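Local coordinates for protein methylxanthine N3-demethylase NdmB (PDB 6ICL) that removes the N3-methyl group of theobromine and related methylxanthines in caffeine degradation, as an NADH-dependent Rieske non-heme iron oxygenase that releases formaldehyde, at residues A[34-46]-A[145-159]. Numbering follows the deposited sequence.
Sequences RHFWHPVCTLNEF and DIVWVRLDNSFDCTQ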
loop_
_atom_site.group_PDB
_atom_site.type_symbol
_atom_site.label_atom_id
_atom_site.label_comp_id
_atom_site.label_asym_id
_atom_site.label_seq_id
_atom_site.Cartn_x
_atom_site.Cartn_y
_atom_site.Cartn_z
ATOM N N ARG A 34 -9.928 -36.495 -11.874
ATOM C CA ARG A 34 -9.236 -36.350 -13.150
ATOM C C ARG A 34 -10.064 -36.793 -14.352
ATOM O O ARG A 34 -9.780 -36.348 -15.467
ATOM C CB ARG A 34 -7.932 -37.130 -13.108
ATOM C CG ARG A 34 -7.025 -36.658 -11.996
ATOM C CD ARG A 34 -5.731 -37.426 -12.013
ATOM N NE ARG A 34 -5.005 -37.231 -13.264
ATOM C CZ ARG A 34 -4.087 -36.288 -13.439
ATOM N NH1 ARG A 34 -3.800 -35.466 -12.439
ATOM N NH2 ARG A 34 -3.457 -36.168 -14.606
ATOM N N HIS A 35 -11.091 -37.628 -14.160
ATOM C CA HIS A 35 -11.854 -38.216 -15.265
ATOM C C HIS A 35 -13.062 -37.388 -15.678
ATOM O O HIS A 35 -13.752 -37.754 -16.642
ATOM C CB HIS A 35 -12.314 -39.632 -14.892
ATOM C CG HIS A 35 -11.185 -40.599 -14.727
ATOM N ND1 HIS A 35 -10.585 -40.847 -13.512
ATOM C CD2 HIS A 35 -10.524 -41.358 -15.636
ATOM C CE1 HIS A 35 -9.608 -41.719 -13.677
ATOM N NE2 HIS A 35 -9.551 -42.044 -14.957
ATOM N N PHE A 36 -13.335 -36.293 -14.980
ATOM C CA PHE A 36 -14.451 -35.423 -15.316
ATOM C C PHE A 36 -13.973 -34.176 -16.057
ATOM O O PHE A 36 -12.808 -33.772 -15.967
ATOM C CB PHE A 36 -15.208 -35.028 -14.049
ATOM C CG PHE A 36 -15.871 -36.184 -13.363
ATOM C CD1 PHE A 36 -15.164 -36.970 -12.457
ATOM C CD2 PHE A 36 -17.213 -36.481 -13.611
ATOM C CE1 PHE A 36 -15.796 -38.060 -11.794
ATOM C CE2 PHE A 36 -17.853 -37.549 -12.968
ATOM C CZ PHE A 36 -17.135 -38.344 -12.056
ATOM N N TRP A 37 -14.889 -33.589 -16.819
ATOM C CA TRP A 37 -14.665 -32.291 -17.432
ATOM C C TRP A 37 -14.814 -31.194 -16.386
ATOM O O TRP A 37 -15.817 -31.144 -15.669
ATOM C CB TRP A 37 -15.662 -32.046 -18.561
ATOM C CG TRP A 37 -15.515 -32.959 -19.726
ATOM C CD1 TRP A 37 -16.066 -34.202 -19.865
ATOM C CD2 TRP A 37 -14.810 -32.691 -20.949
ATOM N NE1 TRP A 37 -15.739 -34.724 -21.086
ATOM C CE2 TRP A 37 -14.971 -33.823 -21.779
ATOM C CE3 TRP A 37 -14.058 -31.609 -21.418
ATOM C CZ2 TRP A 37 -14.406 -33.907 -23.067
ATOM C CZ3 TRP A 37 -13.491 -31.693 -22.695
ATOM C CH2 TRP A 37 -13.668 -32.839 -23.502
ATOM N N HIS A 38 -13.809 -30.323 -16.297
ATOM C CA HIS A 38 -13.861 -29.181 -15.392
ATOM C C HIS A 38 -13.685 -27.884 -16.172
ATOM O O HIS A 38 -12.863 -27.819 -17.097
ATOM C CB HIS A 38 -12.770 -29.274 -14.336
ATOM C CG HIS A 38 -12.882 -30.487 -13.473
ATOM N ND1 HIS A 38 -13.896 -30.653 -12.561
ATOM C CD2 HIS A 38 -12.115 -31.598 -13.399
ATOM C CE1 HIS A 38 -13.754 -31.823 -11.965
ATOM N NE2 HIS A 38 -12.675 -32.410 -12.449
ATOM N N PRO A 39 -14.416 -26.833 -15.812
ATOM C CA PRO A 39 -14.203 -25.535 -16.453
ATOM C C PRO A 39 -12.939 -24.882 -15.895
ATOM O O PRO A 39 -12.680 -24.921 -14.686
ATOM C CB PRO A 39 -15.460 -24.756 -16.076
ATOM C CG PRO A 39 -15.747 -25.275 -14.631
ATOM C CD PRO A 39 -15.275 -26.736 -14.614
ATOM N N VAL A 40 -12.123 -24.319 -16.791
ATOM C CA VAL A 40 -10.898 -23.653 -16.366
ATOM C C VAL A 40 -10.951 -22.139 -16.565
ATOM O O VAL A 40 -10.306 -21.410 -15.798
ATOM C CB VAL A 40 -9.669 -24.258 -17.062
ATOM C CG1 VAL A 40 -9.420 -25.686 -16.535
ATOM C CG2 VAL A 40 -9.845 -24.217 -18.601
ATOM N N CYS A 41 -11.724 -21.634 -17.521
ATOM C CA CYS A 41 -11.918 -20.195 -17.646
ATOM C C CYS A 41 -13.072 -19.970 -18.614
ATOM O O CYS A 41 -13.479 -20.881 -19.337
ATOM C CB CYS A 41 -10.638 -19.489 -18.141
ATOM S SG CYS A 41 -10.095 -20.093 -19.784
ATOM N N THR A 42 -13.622 -18.764 -18.590
ATOM C CA THR A 42 -14.581 -18.433 -19.627
ATOM C C THR A 42 -13.823 -18.136 -20.915
ATOM O O THR A 42 -12.617 -17.870 -20.907
ATOM C CB THR A 42 -15.443 -17.240 -19.229
ATOM O OG1 THR A 42 -14.634 -16.049 -19.196
ATOM C CG2 THR A 42 -16.068 -17.474 -17.842
ATOM N N LEU A 43 -14.539 -18.218 -22.034
ATOM C CA LEU A 43 -13.940 -17.887 -23.316
ATOM C C LEU A 43 -13.419 -16.450 -23.318
ATOM O O LEU A 43 -12.291 -16.187 -23.754
ATOM C CB LEU A 43 -14.976 -18.110 -24.421
ATOM C CG LEU A 43 -14.489 -17.905 -25.847
ATOM C CD1 LEU A 43 -13.230 -18.737 -26.057
ATOM C CD2 LEU A 43 -15.615 -18.322 -26.826
ATOM N N ASN A 44 -14.222 -15.517 -22.802
ATOM C CA ASN A 44 -13.783 -14.132 -22.682
ATOM C C ASN A 44 -12.506 -14.016 -21.853
ATOM O O ASN A 44 -11.554 -13.311 -22.240
ATOM C CB ASN A 44 -14.895 -13.303 -22.054
ATOM C CG ASN A 44 -14.680 -11.839 -22.254
ATOM O OD1 ASN A 44 -14.215 -11.136 -21.349
ATOM N ND2 ASN A 44 -14.985 -11.360 -23.459
ATOM N N GLU A 45 -12.476 -14.680 -20.689
ATOM C CA GLU A 45 -11.260 -14.703 -19.882
ATOM C C GLU A 45 -10.069 -15.222 -20.679
ATOM O O GLU A 45 -8.955 -14.693 -20.568
ATOM C CB GLU A 45 -11.478 -15.553 -18.620
ATOM C CG GLU A 45 -12.181 -14.786 -17.498
ATOM C CD GLU A 45 -12.734 -15.693 -16.399
ATOM O OE1 GLU A 45 -13.363 -15.157 -15.469
ATOM O OE2 GLU A 45 -12.548 -16.932 -16.468
ATOM N N PHE A 46 -10.274 -16.272 -21.479
ATOM C CA PHE A 46 -9.164 -16.801 -22.262
ATOM C C PHE A 46 -8.670 -15.782 -23.295
ATOM O O PHE A 46 -7.457 -15.614 -23.496
ATOM C CB PHE A 46 -9.589 -18.092 -22.964
ATOM C CG PHE A 46 -8.651 -18.499 -24.025
ATOM C CD1 PHE A 46 -7.464 -19.163 -23.699
ATOM C CD2 PHE A 46 -8.910 -18.180 -25.352
ATOM C CE1 PHE A 46 -6.561 -19.533 -24.704
ATOM C CE2 PHE A 46 -8.014 -18.529 -26.344
ATOM C CZ PHE A 46 -6.835 -19.217 -26.016
ATOM N N ASP A 145 -19.627 -20.985 -23.951
ATOM C CA ASP A 145 -18.629 -19.918 -23.851
ATOM C C ASP A 145 -17.753 -20.091 -22.617
ATOM O O ASP A 145 -17.305 -19.115 -22.005
ATOM C CB ASP A 145 -19.282 -18.532 -23.880
ATOM C CG ASP A 145 -19.888 -18.213 -25.252
ATOM O OD1 ASP A 145 -19.434 -18.825 -26.255
ATOM O OD2 ASP A 145 -20.817 -17.369 -25.323
ATOM N N ILE A 146 -17.491 -21.346 -22.265
ATOM C CA ILE A 146 -16.588 -21.699 -21.182
ATOM C C ILE A 146 -15.601 -22.729 -21.707
ATOM O O ILE A 146 -15.959 -23.555 -22.551
ATOM C CB ILE A 146 -17.382 -22.226 -19.971
ATOM C CG1 ILE A 146 -18.069 -21.046 -19.268
ATOM C CG2 ILE A 146 -16.475 -23.004 -19.029
ATOM C CD1 ILE A 146 -19.003 -21.454 -18.122
ATOM N N VAL A 147 -14.349 -22.658 -21.245
ATOM C CA VAL A 147 -13.317 -23.620 -21.619
ATOM C C VAL A 147 -13.286 -24.769 -20.613
ATOM O O VAL A 147 -13.046 -24.555 -19.417
ATOM C CB VAL A 147 -11.941 -22.947 -21.707
ATOM C CG1 VAL A 147 -10.889 -23.948 -22.202
ATOM C CG2 VAL A 147 -12.008 -21.719 -22.612
ATOM N N TRP A 148 -13.488 -25.992 -21.109
ATOM C CA TRP A 148 -13.544 -27.209 -20.308
ATOM C C TRP A 148 -12.339 -28.077 -20.617
ATOM O O TRP A 148 -11.912 -28.184 -21.772
ATOM C CB TRP A 148 -14.815 -28.011 -20.613
ATOM C CG TRP A 148 -16.044 -27.259 -20.379
ATOM C CD1 TRP A 148 -16.683 -26.417 -21.253
ATOM C CD2 TRP A 148 -16.800 -27.240 -19.177
ATOM N NE1 TRP A 148 -17.806 -25.887 -20.665
ATOM C CE2 TRP A 148 -17.899 -26.381 -19.385
ATOM C CE3 TRP A 148 -16.663 -27.880 -17.937
ATOM C CZ2 TRP A 148 -18.845 -26.131 -18.396
ATOM C CZ3 TRP A 148 -17.603 -27.645 -16.966
ATOM C CH2 TRP A 148 -18.684 -26.776 -17.196
ATOM N N VAL A 149 -11.803 -28.709 -19.591
ATOM C CA VAL A 149 -10.670 -29.604 -19.726
ATOM C C VAL A 149 -10.986 -30.889 -18.968
ATOM O O VAL A 149 -11.540 -30.855 -17.865
ATOM C CB VAL A 149 -9.364 -28.977 -19.187
ATOM C CG1 VAL A 149 -8.205 -29.975 -19.288
ATOM C CG2 VAL A 149 -9.029 -27.663 -19.910
ATOM N N ARG A 150 -10.604 -32.020 -19.557
ATOM C CA ARG A 150 -10.654 -33.318 -18.897
ATOM C C ARG A 150 -9.256 -33.908 -18.937
ATOM O O ARG A 150 -8.690 -34.098 -20.017
ATOM C CB ARG A 150 -11.667 -34.254 -19.566
ATOM C CG ARG A 150 -11.666 -35.671 -18.948
ATOM C CD ARG A 150 -12.787 -36.529 -19.521
ATOM N NE ARG A 150 -12.614 -36.784 -20.948
ATOM C CZ ARG A 150 -13.486 -37.458 -21.700
ATOM N NH1 ARG A 150 -14.610 -37.942 -21.166
ATOM N NH2 ARG A 150 -13.244 -37.638 -22.993
ATOM N N LEU A 151 -8.689 -34.168 -17.758
ATOM C CA LEU A 151 -7.303 -34.583 -17.692
ATOM C C LEU A 151 -7.105 -36.034 -18.085
ATOM O O LEU A 151 -6.021 -36.390 -18.558
ATOM C CB LEU A 151 -6.754 -34.368 -16.288
ATOM C CG LEU A 151 -6.632 -32.904 -15.878
ATOM C CD1 LEU A 151 -6.047 -32.830 -14.469
ATOM C CD2 LEU A 151 -5.770 -32.133 -16.898
ATOM N N ASP A 152 -8.100 -36.888 -17.868
ATOM C CA ASP A 152 -7.927 -38.312 -18.115
ATOM C C ASP A 152 -9.107 -38.846 -18.906
ATOM O O ASP A 152 -10.255 -38.776 -18.448
ATOM C CB ASP A 152 -7.742 -39.110 -16.822
ATOM C CG ASP A 152 -7.226 -40.518 -17.099
ATOM O OD1 ASP A 152 -7.625 -41.086 -18.119
ATOM O OD2 ASP A 152 -6.397 -41.043 -16.340
ATOM N N ASN A 153 -8.777 -39.386 -20.087
ATOM C CA ASN A 153 -9.606 -40.032 -21.098
ATOM C C ASN A 153 -9.943 -41.484 -20.816
ATOM O O ASN A 153 -10.892 -41.996 -21.419
ATOM C CB ASN A 153 -8.850 -40.054 -22.434
ATOM C CG ASN A 153 -9.443 -39.157 -23.400
ATOM O OD1 ASN A 153 -10.527 -38.649 -23.149
ATOM N ND2 ASN A 153 -8.773 -38.924 -24.514
ATOM N N SER A 154 -9.140 -42.162 -19.988
ATOM C CA SER A 154 -9.079 -43.622 -19.995
ATOM C C SER A 154 -10.452 -44.271 -19.870
ATOM O O SER A 154 -10.729 -45.274 -20.534
ATOM C CB SER A 154 -8.184 -44.110 -18.860
ATOM O OG SER A 154 -6.862 -43.655 -19.020
ATOM N N PHE A 155 -11.318 -43.733 -19.017
ATOM C CA PHE A 155 -12.535 -44.450 -18.664
ATOM C C PHE A 155 -13.727 -44.070 -19.533
ATOM O O PHE A 155 -14.769 -44.731 -19.437
ATOM C CB PHE A 155 -12.864 -44.228 -17.187
ATOM C CG PHE A 155 -11.797 -44.737 -16.243
ATOM C CD1 PHE A 155 -10.761 -45.534 -16.700
ATOM C CD2 PHE A 155 -11.848 -44.427 -14.884
ATOM C CE1 PHE A 155 -9.783 -46.005 -15.826
ATOM C CE2 PHE A 155 -10.872 -44.891 -13.996
ATOM C CZ PHE A 155 -9.840 -45.684 -14.466
ATOM N N ASP A 156 -13.588 -43.028 -20.361
ATOM C CA ASP A 156 -14.514 -42.688 -21.454
ATOM C C ASP A 156 -15.987 -42.810 -21.053
ATOM O O ASP A 156 -16.790 -43.448 -21.738
ATOM C CB ASP A 156 -14.227 -43.550 -22.687
ATOM C CG ASP A 156 -15.085 -43.159 -23.901
ATOM O OD1 ASP A 156 -15.410 -41.959 -24.063
ATOM O OD2 ASP A 156 -15.458 -44.061 -24.685
ATOM N N CYS A 157 -16.362 -42.169 -19.930
ATOM C CA CYS A 157 -17.771 -42.208 -19.552
ATOM C C CYS A 157 -18.308 -40.903 -18.973
ATOM O O CYS A 157 -19.396 -40.907 -18.378
ATOM C CB CYS A 157 -18.038 -43.317 -18.543
ATOM S SG CYS A 157 -17.072 -43.172 -17.058
ATOM N N THR A 158 -17.605 -39.784 -19.141
ATOM C CA THR A 158 -18.056 -38.508 -18.606
ATOM C C THR A 158 -18.248 -37.512 -19.743
ATOM O O THR A 158 -17.619 -37.618 -20.803
ATOM C CB THR A 158 -17.054 -37.957 -17.569
ATOM O OG1 THR A 158 -15.744 -37.899 -18.151
ATOM C CG2 THR A 158 -17.014 -38.854 -16.315
ATOM N N GLN A 159 -19.130 -36.544 -19.526
ATOM C CA GLN A 159 -19.378 -35.512 -20.523
ATOM C C GLN A 159 -19.412 -34.138 -19.861
ATOM O O GLN A 159 -19.427 -34.009 -18.631
ATOM C CB GLN A 159 -20.685 -35.764 -21.281
ATOM C CG GLN A 159 -21.931 -35.755 -20.429
ATOM C CD GLN A 159 -23.155 -36.167 -21.246
ATOM O OE1 GLN A 159 -23.180 -35.992 -22.464
ATOM N NE2 GLN A 159 -24.161 -36.722 -20.580
HETATM O O HOH W 1 -10.199 -33.389 -15.370
HETATM O O HOH W 2 -17.675 -34.402 -16.733
HETATM O O HOH W 3 -17.119 -16.012 -22.178
#
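W37 lies across the side chain of R150, a worked example of how an aromatic plate and an arginine share one face of a sheet. R150 CB makes a CH-pi contact over the five-membered ring of W37, 4.0 Å from its centroid. With CG anti to the backbone N, the arginine chain continues along that face and bends at chi3, which brings the guanidinium beside the indole with its plane tilted 35° from the ring. W37 NE1 and R150 NH1 are both donors and do not bond; NH1 instead donates a hydrogen bond to T158 OG1, which lies in the guanidinium plane, while a salt bridge from NH2 to D139 on the adjoining strand fixes the other arm. At the indole rim, W37 NE1 makes a weak bond to T158 O. W37 CE3 also packs on W148 CB. The imidazole of H35 is held differently, between two neighbours on opposite faces. F155 forms an offset stack with it, centroids of the H35 and F155 rings 4.0 Å apart and planes within 7°, and D152 CB makes a CH-pi contact with the other side. Beyond W37, strands 37-42 and 146-150 pair antiparallel, which puts 37-42 at the edge of the six-stranded antiparallel sheet of the Rieske domain; H38 and V149 bond reciprocally, H38 N to V149 O at 2.8 Å and 175°. Further along, P39 CB lies 3.8 Å from the centroid of the six-membered ring of W148, and W148 and I146 also reach W274 of the 270-281 strand, joining the Rieske sheet to the C-terminal domain. Where the strand ends, T42 and E45 close a capping box, and L43 N, the first helical amide, donates to D145 O at 2.9 Å.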